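Local coordinates for NLP/P60 (Enterococcus faecium, PDB 6B8C), which probably cleaves peptide bonds in peptidoglycan as a secreted NlpC/p60 endopeptidase, generating muropeptides that enhance host immunity, at residues 129-133 / 134-138. Residues are numbered along the deposited sequence; the frame is centred on the assembly and turned at random.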
loop_
_atom_site.group_PDB
_atom_site.type_symbol
_atom_site.label_atom_id
_atom_site.label_comp_id
_atom_site.label_asym_id
_atom_site.label_seq_id
_atom_site.Cartn_x
_atom_site.Cartn_y
_atom_site.Cartn_z
ATOM N N GLY A 129 -6.869 -1.107 8.188
ATOM C CA GLY A 129 -6.198 -1.922 9.181
ATOM C C GLY A 129 -5.380 -1.044 10.101
ATOM O O GLY A 129 -5.090 0.117 9.794
ATOM N N SER A 130 -5.005 -1.618 11.236
ATOM C CA SER A 130 -4.241 -0.919 12.255
ATOM C C SER A 130 -2.921 -1.640 12.486
ATOM O O SER A 130 -2.826 -2.858 12.308
ATOM C CB SER A 130 -5.030 -0.824 13.569
ATOM O OG SER A 130 -4.253 -0.230 14.595
ATOM N N VAL A 131 -1.894 -0.877 12.871
ATOM C CA VAL A 131 -0.628 -1.501 13.236
ATOM C C VAL A 131 -0.748 -2.231 14.563
ATOM O O VAL A 131 0.113 -3.054 14.896
ATOM C CB VAL A 131 0.512 -0.468 13.291
ATOM C CG1 VAL A 131 0.626 0.266 11.963
ATOM C CG2 VAL A 131 0.303 0.505 14.445
ATOM N N GLN A 132 -1.797 -1.947 15.336
ATOM C CA GLN A 132 -2.075 -2.733 16.529
ATOM C C GLN A 132 -2.605 -4.118 16.186
ATOM O O GLN A 132 -2.660 -4.983 17.066
ATOM C CB GLN A 132 -3.070 -1.996 17.427
ATOM C CG GLN A 132 -2.523 -0.707 18.014
ATOM C CD GLN A 132 -1.349 -0.945 18.946
ATOM O OE1 GLN A 132 -0.345 -0.231 18.893
ATOM N NE2 GLN A 132 -1.473 -1.946 19.814
ATOM N N TRP A 133 -3.010 -4.340 14.936
ATOM C CA TRP A 133 -3.395 -5.669 14.473
ATOM C C TRP A 133 -2.198 -6.408 13.876
ATOM O O TRP A 133 -1.796 -7.464 14.376
ATOM C CB TRP A 133 -4.522 -5.565 13.436
ATOM C CG TRP A 133 -5.769 -4.860 13.901
ATOM C CD1 TRP A 133 -6.089 -4.497 15.178
ATOM C CD2 TRP A 133 -6.863 -4.438 13.079
ATOM N NE1 TRP A 133 -7.314 -3.872 15.200
ATOM C CE2 TRP A 133 -7.809 -3.825 13.923
ATOM C CE3 TRP A 133 -7.133 -4.519 11.708
ATOM C CZ2 TRP A 133 -9.006 -3.299 13.444
ATOM C CZ3 TRP A 133 -8.321 -3.995 11.233
ATOM C CH2 TRP A 133 -9.243 -3.393 12.098
ATOM N N PHE A 134 -1.616 -5.854 12.812
ATOM C CA PHE A 134 -0.453 -6.437 12.146
ATOM C C PHE A 134 0.505 -5.300 11.822
ATOM O O PHE A 134 0.175 -4.415 11.028
ATOM C CB PHE A 134 -0.854 -7.203 10.884
ATOM C CG PHE A 134 -1.684 -8.425 11.161
ATOM C CD1 PHE A 134 -1.087 -9.590 11.619
ATOM C CD2 PHE A 134 -3.055 -8.405 10.985
ATOM C CE1 PHE A 134 -1.842 -10.717 11.893
ATOM C CE2 PHE A 134 -3.820 -9.533 11.254
ATOM C CZ PHE A 134 -3.209 -10.690 11.710
ATOM N N ALA A 135 1.685 -5.321 12.442
ATOM C CA ALA A 135 2.622 -4.207 12.363
ATOM C C ALA A 135 3.528 -4.360 11.150
ATOM O O ALA A 135 4.124 -5.428 10.963
ATOM C CB ALA A 135 3.471 -4.122 13.622
ATOM N N PRO A 136 3.668 -3.329 10.322
ATOM C CA PRO A 136 4.622 -3.405 9.214
ATOM C C PRO A 136 6.046 -3.283 9.723
ATOM O O PRO A 136 6.306 -2.823 10.837
ATOM C CB PRO A 136 4.241 -2.214 8.332
ATOM C CG PRO A 136 3.643 -1.233 9.279
ATOM C CD PRO A 136 2.969 -2.033 10.367
ATOM N N ASP A 137 6.982 -3.714 8.881
ATOM C CA ASP A 137 8.386 -3.730 9.270
ATOM C C ASP A 137 9.090 -2.404 8.996
ATOM O O ASP A 137 9.864 -1.941 9.840
ATOM C CB ASP A 137 9.113 -4.882 8.569
ATOM C CG ASP A 137 8.674 -6.245 9.084
ATOM O OD1 ASP A 137 8.823 -6.509 10.297
ATOM O OD2 ASP A 137 8.161 -7.050 8.279
ATOM N N PHE A 138 8.853 -1.770 7.848
ATOM C CA PHE A 138 9.403 -0.425 7.640
ATOM C C PHE A 138 8.452 0.368 6.750
ATOM O O PHE A 138 7.369 -0.106 6.395
ATOM C CB PHE A 138 10.832 -0.482 7.075
ATOM C CG PHE A 138 10.949 -1.174 5.744
ATOM C CD1 PHE A 138 11.249 -2.526 5.677
ATOM C CD2 PHE A 138 10.787 -0.470 4.561
ATOM C CE1 PHE A 138 11.369 -3.165 4.458
ATOM C CE2 PHE A 138 10.904 -1.104 3.336
ATOM C CZ PHE A 138 11.195 -2.451 3.285
#
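Val131 meets Pro136 through one methyl branch: CG1 lies 3.6 Å from CD of the proline ring, and the two side chains cross at a slant. The torsion explains the choice of branch, since CG1 stands anti to the carbonyl carbon (chi1 -56°) and is the methyl turned to the ring. Beyond this contact Pro136 rests on Leu96 and Trp98 of strand 95-98, which places its ring against the sheet.

Aromatic groups flank the turn without stacking on each other. The Phe134 ring lays one face against the preceding carbonyl, with Trp133 O 3.4 Å from CG, whereas the indole of Trp133 carries the backbone N of Ser130 3.6 Å above its plane, offset toward the rim.

The backbone is drawn round by Ser130 O, which accepts two N-H groups. Trp133 N lies 3.0 Å from Ser130 O. Phe134 N approaches the same Ser130 O in the carbonyl plane at 3.3 Å, with an N-H...O angle of 162°. Ser130 OG takes Gln132 N at 3.1 Å, while Tyr116 OH is hydrogen-bonded to Phe134 O. This is an ST turn nested on a type I beta-turn that an alpha-turn bond overlaps, leading the chain from edge strand 127-130 toward strand 138-141 in the NlpC/P60 sheet.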